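Long-range contacts in transcriptional regulator (Pyrococcus horikoshii, PDB 1UDD), which is a TenA homologue of the TENA/THI-4/PQQC family, an all-helical protein that assembles from four chains: residues A[21-26]-A[210-215]; A[44-49]-A[205-210]. One frame throughout, in Å; residues are numbered along the deposited sequence.

Contact 1: A[21-26]-A[210-215]; sequences FEHPFV and MAWRGG
The capped start of helix 24-31 packs on the last turn of helix 190-213, where H23, P24 and F25 gather round W212. H23 is the N-cap: its ND1 accepts from F25 N at 3.2 Å, the donor lying 20° out of the imidazole plane. That bond fixes one nitrogen of the ring, and NE2 on its far side is hydrogen-bonded to E209, one turn before R213. Held at both nitrogens, the imidazole turns its edge to the indole face in an offset edge-to-face pair, planes at 85°, and its CE1 lies 3.6 Å from W212 CB. P24 CB stands over a face of the same indole, 3.8 Å from the centroid of the six-membered ring of W212, a CH-pi contact almost along the ring normal. F25 swings past the indole, CG anti to its own N (chi1 -164°), to lay one ring face over A211; the methyl CB of A211 is 4.0 Å from the F25 centroid. K38 adds a cation-pi contact to W212. No hydrogen bond crosses between the segments. The whole is an N-cap joined to a helix C-terminus by aromatic packing within an all-helical bundle.

Contact 2: A[44-49]-A[205-210]; sequences LQDFNY and LAFWEM
The amide of Q45 is gripped at both ends by the loop before helix 108-123: OE1 accepts from T107 N and NE2 is bonded to E105 O, while the backbone O of Q45 takes N110 ND2. With the head so anchored, the bent chain of Q45 (chi2 -69°) offers its CG to the methyl of M210, CG to CE 3.6 Å. That methyl also lies over the centre of the F207 ring, 3.6 Å above its plane, so M210 CE touches both Q45 and one face of F207. Y49 takes the opposite face with its edge: the rings form an edge-to-face pair, centroids 5.2 Å apart and planes at 80°, with Y49 CD1 3.6 Å from F207 CZ. The hydroxyl of Y49 is hydrogen-bonded to E204, just before 205-210, which ties the far end of the ring to the same helix. D46 OD1 comes obliquely to 4.0 Å from F207 CE2. With the segment axes 12.1 Å apart at 149°, mainly side chains span the gap, and no hydrogen bond joins the two segments directly. From the same stretch of helix as Q45, F47 meets Y66 of the second subunit edge-to-face. Such a buried edge-to-face aromatic pair between two roughly antiparallel helices is part of the interior packing of an all-helical bundle.

How the contacts relate
Both contacts use the C-terminal part of helix 190-213, and they share M210; their centres are 9 Å apart. Contact 1 brings up helix 24-31, contact 2 the next helix in the chain, 36-63, and contact 2 is nested inside the loop closed by contact 1. The two touch directly: the hydrogen bond from the N-cap histidine of contact 1 to segment 205-210 of contact 2 measures 2.7 Å between H23 NE2 and E209 OE1. W208 is the packing link: F25 CD2 lies 3.4 Å from W208 CE3, and V26 CG2 rests 3.6 Å from W208 CD2. The indole of W208 also meets the rings of Y42 and Y140.

Contact 1: A[21-26]-A[210-215]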
loop_
_atom_site.group_PDB
_atom_site.type_symbol
_atom_site.label_atom_id
_atom_site.label_comp_id
_atom_site.label_asym_id
_atom_site.label_seq_id
_atom_site.Cartn_x
_atom_site.Cartn_y
_atom_site.Cartn_z
ATOM N N PHE A 21 1.465 -33.142 6.773
ATOM C CA PHE A 21 0.818 -34.345 6.260
ATOM C C PHE A 21 0.387 -35.285 7.389
ATOM O O PHE A 21 -0.640 -35.949 7.298
ATOM C CB PHE A 21 1.738 -35.103 5.293
ATOM C CG PHE A 21 2.114 -34.320 4.062
ATOM C CD1 PHE A 21 1.179 -33.517 3.412
ATOM C CD2 PHE A 21 3.405 -34.407 3.535
ATOM C CE1 PHE A 21 1.521 -32.808 2.255
ATOM C CE2 PHE A 21 3.756 -33.707 2.385
ATOM C CZ PHE A 21 2.813 -32.903 1.742
ATOM N N GLU A 22 1.156 -35.293 8.471
ATOM C CA GLU A 22 0.887 -36.175 9.594
ATOM C C GLU A 22 0.147 -35.550 10.761
ATOM O O GLU A 22 -0.038 -36.199 11.789
ATOM C CB GLU A 22 2.205 -36.774 10.099
ATOM C CG GLU A 22 3.053 -37.349 8.984
ATOM C CD GLU A 22 4.302 -38.050 9.482
ATOM O OE1 GLU A 22 4.876 -37.621 10.511
ATOM O OE2 GLU A 22 4.719 -39.024 8.824
ATOM N N HIS A 23 -0.276 -34.301 10.618
ATOM C CA HIS A 23 -0.998 -33.644 11.700
ATOM C C HIS A 23 -2.315 -34.375 11.969
ATOM O O HIS A 23 -3.056 -34.711 11.044
ATOM C CB HIS A 23 -1.271 -32.177 11.350
ATOM C CG HIS A 23 -1.638 -31.339 12.532
ATOM N ND1 HIS A 23 -2.905 -31.322 13.070
ATOM C CD2 HIS A 23 -0.886 -30.529 13.315
ATOM C CE1 HIS A 23 -2.920 -30.542 14.135
ATOM N NE2 HIS A 23 -1.707 -30.047 14.304
ATOM N N PRO A 24 -2.613 -34.642 13.245
ATOM C CA PRO A 24 -3.835 -35.336 13.663
ATOM C C PRO A 24 -5.089 -34.814 12.975
ATOM O O PRO A 24 -5.872 -35.590 12.429
ATOM C CB PRO A 24 -3.861 -35.094 15.165
ATOM C CG PRO A 24 -2.420 -35.117 15.502
ATOM C CD PRO A 24 -1.787 -34.296 14.411
ATOM N N PHE A 25 -5.270 -33.498 12.991
ATOM C CA PHE A 25 -6.444 -32.905 12.362
ATOM C C PHE A 25 -6.527 -33.304 10.894
ATOM O O PHE A 25 -7.584 -33.724 10.412
ATOM C CB PHE A 25 -6.404 -31.387 12.470
ATOM C CG PHE A 25 -7.724 -30.733 12.188
ATOM C CD1 PHE A 25 -8.547 -30.327 13.232
ATOM C CD2 PHE A 25 -8.157 -30.543 10.882
ATOM C CE1 PHE A 25 -9.777 -29.746 12.978
ATOM C CE2 PHE A 25 -9.390 -29.962 10.619
ATOM C CZ PHE A 25 -10.199 -29.562 11.669
ATOM N N VAL A 26 -5.410 -33.174 10.187
ATOM C CA VAL A 26 -5.366 -33.526 8.778
ATOM C C VAL A 26 -5.611 -35.027 8.595
ATOM O O VAL A 26 -6.493 -35.437 7.831
ATOM C CB VAL A 26 -3.994 -33.170 8.138
ATOM C CG1 VAL A 26 -3.901 -33.779 6.759
ATOM C CG2 VAL A 26 -3.830 -31.651 8.048
ATOM N N MET A 210 -4.162 -25.052 15.554
ATOM C CA MET A 210 -5.158 -24.288 16.286
ATOM C C MET A 210 -6.553 -24.837 16.016
ATOM O O MET A 210 -7.452 -24.700 16.846
ATOM C CB MET A 210 -5.073 -22.803 15.919
ATOM C CG MET A 210 -5.626 -22.458 14.580
ATOM S SD MET A 210 -7.332 -21.979 14.674
ATOM C CE MET A 210 -7.592 -21.556 12.911
ATOM N N ALA A 211 -6.738 -25.451 14.852
ATOM C CA ALA A 211 -8.025 -26.038 14.521
ATOM C C ALA A 211 -8.179 -27.292 15.392
ATOM O O ALA A 211 -9.279 -27.663 15.786
ATOM C CB ALA A 211 -8.071 -26.407 13.051
ATOM N N TRP A 212 -7.055 -27.936 15.685
ATOM C CA TRP A 212 -7.044 -29.139 16.505
ATOM C C TRP A 212 -7.302 -28.766 17.964
ATOM O O TRP A 212 -8.043 -29.454 18.664
ATOM C CB TRP A 212 -5.692 -29.854 16.369
ATOM C CG TRP A 212 -5.584 -31.112 17.180
ATOM C CD1 TRP A 212 -4.803 -31.314 18.286
ATOM C CD2 TRP A 212 -6.294 -32.338 16.959
ATOM N NE1 TRP A 212 -4.987 -32.591 18.767
ATOM C CE2 TRP A 212 -5.897 -33.240 17.972
ATOM C CE3 TRP A 212 -7.226 -32.764 16.003
ATOM C CZ2 TRP A 212 -6.405 -34.544 18.058
ATOM C CZ3 TRP A 212 -7.731 -34.067 16.088
ATOM C CH2 TRP A 212 -7.317 -34.936 17.110
ATOM N N ARG A 213 -6.693 -27.669 18.406
ATOM C CA ARG A 213 -6.854 -27.192 19.768
ATOM C C ARG A 213 -8.180 -26.478 19.994
ATOM O O ARG A 213 -8.650 -26.384 21.122
ATOM C CB ARG A 213 -5.706 -26.255 20.127
ATOM C CG ARG A 213 -4.376 -26.963 20.273
ATOM C CD ARG A 213 -3.301 -25.987 20.700
ATOM N NE ARG A 213 -2.078 -26.662 21.125
ATOM C CZ ARG A 213 -2.019 -27.536 22.126
ATOM N NH1 ARG A 213 -3.116 -27.847 22.809
ATOM N NH2 ARG A 213 -0.858 -28.092 22.454
ATOM N N GLY A 214 -8.789 -25.977 18.925
ATOM C CA GLY A 214 -10.055 -25.278 19.077
ATOM C C GLY A 214 -9.811 -23.953 19.772
ATOM O O GLY A 214 -10.643 -23.468 20.541
ATOM N N GLY A 215 -8.648 -23.372 19.492
ATOM C CA GLY A 215 -8.258 -22.108 20.081
ATOM C C GLY A 215 -6.767 -21.952 19.849
ATOM O O GLY A 215 -6.202 -22.819 19.150
#

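Contact 2: A[44-49]-A[205-210]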
loop_
_atom_site.group_PDB
_atom_site.type_symbol
_atom_site.label_atom_id
_atom_site.label_comp_id
_atom_site.label_asym_id
_atom_site.label_seq_id
_atom_site.Cartn_x
_atom_site.Cartn_y
_atom_site.Cartn_z
ATOM N N LEU A 44 -15.460 -22.758 10.348
ATOM C CA LEU A 44 -15.783 -21.425 10.848
ATOM C C LEU A 44 -14.593 -20.475 10.702
ATOM O O LEU A 44 -14.748 -19.344 10.234
ATOM C CB LEU A 44 -16.210 -21.501 12.317
ATOM C CG LEU A 44 -17.707 -21.355 12.623
ATOM C CD1 LEU A 44 -18.523 -22.235 11.699
ATOM C CD2 LEU A 44 -17.968 -21.718 14.087
ATOM N N GLN A 45 -13.411 -20.936 11.102
ATOM C CA GLN A 45 -12.205 -20.126 11.008
ATOM C C GLN A 45 -11.827 -19.851 9.544
ATOM O O GLN A 45 -11.006 -18.973 9.272
ATOM C CB GLN A 45 -11.041 -20.829 11.708
ATOM C CG GLN A 45 -11.141 -20.929 13.223
ATOM C CD GLN A 45 -11.003 -19.585 13.918
ATOM O OE1 GLN A 45 -10.015 -18.869 13.731
ATOM N NE2 GLN A 45 -11.996 -19.240 14.737
ATOM N N ASP A 46 -12.429 -20.588 8.608
ATOM C CA ASP A 46 -12.130 -20.404 7.192
ATOM C C ASP A 46 -12.650 -19.123 6.555
ATOM O O ASP A 46 -12.149 -18.719 5.503
ATOM C CB ASP A 46 -12.628 -21.584 6.358
ATOM C CG ASP A 46 -11.779 -22.819 6.541
ATOM O OD1 ASP A 46 -10.558 -22.683 6.765
ATOM O OD2 ASP A 46 -12.332 -23.932 6.453
ATOM N N PHE A 47 -13.654 -18.484 7.155
ATOM C CA PHE A 47 -14.157 -17.248 6.562
ATOM C C PHE A 47 -13.039 -16.212 6.488
ATOM O O PHE A 47 -12.756 -15.646 5.432
ATOM C CB PHE A 47 -15.303 -16.657 7.377
ATOM C CG PHE A 47 -15.833 -15.386 6.802
ATOM C CD1 PHE A 47 -16.517 -15.395 5.590
ATOM C CD2 PHE A 47 -15.625 -14.170 7.452
ATOM C CE1 PHE A 47 -16.991 -14.201 5.027
ATOM C CE2 PHE A 47 -16.095 -12.970 6.899
ATOM C CZ PHE A 47 -16.780 -12.990 5.683
ATOM N N ASN A 48 -12.406 -15.976 7.627
ATOM C CA ASN A 48 -11.327 -15.014 7.709
ATOM C C ASN A 48 -10.197 -15.356 6.740
ATOM O O ASN A 48 -9.496 -14.466 6.252
ATOM C CB ASN A 48 -10.780 -14.965 9.126
ATOM C CG ASN A 48 -9.923 -13.755 9.355
ATOM O OD1 ASN A 48 -10.399 -12.627 9.234
ATOM N ND2 ASN A 48 -8.647 -13.972 9.680
ATOM N N TYR A 49 -10.019 -16.648 6.483
ATOM C CA TYR A 49 -8.990 -17.136 5.578
ATOM C C TYR A 49 -9.412 -16.774 4.152
ATOM O O TYR A 49 -8.608 -16.291 3.352
ATOM C CB TYR A 49 -8.859 -18.660 5.745
ATOM C CG TYR A 49 -7.620 -19.298 5.132
ATOM C CD1 TYR A 49 -6.954 -20.337 5.796
ATOM C CD2 TYR A 49 -7.145 -18.914 3.876
ATOM C CE1 TYR A 49 -5.853 -20.980 5.225
ATOM C CE2 TYR A 49 -6.042 -19.554 3.295
ATOM C CZ TYR A 49 -5.407 -20.584 3.978
ATOM O OH TYR A 49 -4.345 -21.241 3.399
ATOM N N LEU A 205 0.883 -25.160 9.242
ATOM C CA LEU A 205 0.952 -26.158 10.300
ATOM C C LEU A 205 0.266 -25.602 11.542
ATOM O O LEU A 205 -0.531 -26.286 12.191
ATOM C CB LEU A 205 2.418 -26.507 10.596
ATOM C CG LEU A 205 2.722 -27.540 11.685
ATOM C CD1 LEU A 205 1.862 -28.771 11.513
ATOM C CD2 LEU A 205 4.198 -27.905 11.623
ATOM N N ALA A 206 0.556 -24.340 11.843
ATOM C CA ALA A 206 -0.025 -23.679 13.004
ATOM C C ALA A 206 -1.538 -23.615 12.875
ATOM O O ALA A 206 -2.264 -23.727 13.871
ATOM C CB ALA A 206 0.546 -22.261 13.141
ATOM N N PHE A 207 -2.014 -23.427 11.648
ATOM C CA PHE A 207 -3.443 -23.325 11.419
ATOM C C PHE A 207 -4.140 -24.647 11.753
ATOM O O PHE A 207 -5.200 -24.659 12.378
ATOM C CB PHE A 207 -3.726 -22.946 9.965
ATOM C CG PHE A 207 -5.014 -22.195 9.773
ATOM C CD1 PHE A 207 -5.063 -20.810 9.965
ATOM C CD2 PHE A 207 -6.174 -22.860 9.372
ATOM C CE1 PHE A 207 -6.253 -20.095 9.752
ATOM C CE2 PHE A 207 -7.361 -22.163 9.160
ATOM C CZ PHE A 207 -7.404 -20.772 9.346
ATOM N N TRP A 208 -3.553 -25.758 11.322
ATOM C CA TRP A 208 -4.155 -27.050 11.610
ATOM C C TRP A 208 -4.113 -27.258 13.111
ATOM O O TRP A 208 -5.077 -27.727 13.709
ATOM C CB TRP A 208 -3.400 -28.178 10.893
ATOM C CG TRP A 208 -3.561 -28.124 9.404
ATOM C CD1 TRP A 208 -2.576 -27.928 8.479
ATOM C CD2 TRP A 208 -4.782 -28.271 8.668
ATOM N NE1 TRP A 208 -3.106 -27.948 7.215
ATOM C CE2 TRP A 208 -4.459 -28.155 7.300
ATOM C CE3 TRP A 208 -6.122 -28.493 9.036
ATOM C CZ2 TRP A 208 -5.423 -28.251 6.291
ATOM C CZ3 TRP A 208 -7.082 -28.591 8.032
ATOM C CH2 TRP A 208 -6.726 -28.468 6.672
ATOM N N GLU A 209 -2.995 -26.876 13.716
ATOM C CA GLU A 209 -2.815 -27.036 15.147
ATOM C C GLU A 209 -3.870 -26.288 15.945
ATOM O O GLU A 209 -4.419 -26.822 16.906
ATOM C CB GLU A 209 -1.420 -26.560 15.553
ATOM C CG GLU A 209 -1.080 -26.769 17.029
ATOM C CD GLU A 209 -1.265 -28.214 17.485
ATOM O OE1 GLU A 209 -0.904 -29.128 16.708
ATOM O OE2 GLU A 209 -1.758 -28.431 18.620
ATOM N N MET A 210 -4.162 -25.052 15.554
ATOM C CA MET A 210 -5.158 -24.288 16.286
ATOM C C MET A 210 -6.553 -24.837 16.016
ATOM O O MET A 210 -7.452 -24.700 16.846
ATOM C CB MET A 210 -5.073 -22.803 15.919
ATOM C CG MET A 210 -5.626 -22.458 14.580
ATOM S SD MET A 210 -7.332 -21.979 14.674
ATOM C CE MET A 210 -7.592 -21.556 12.911
#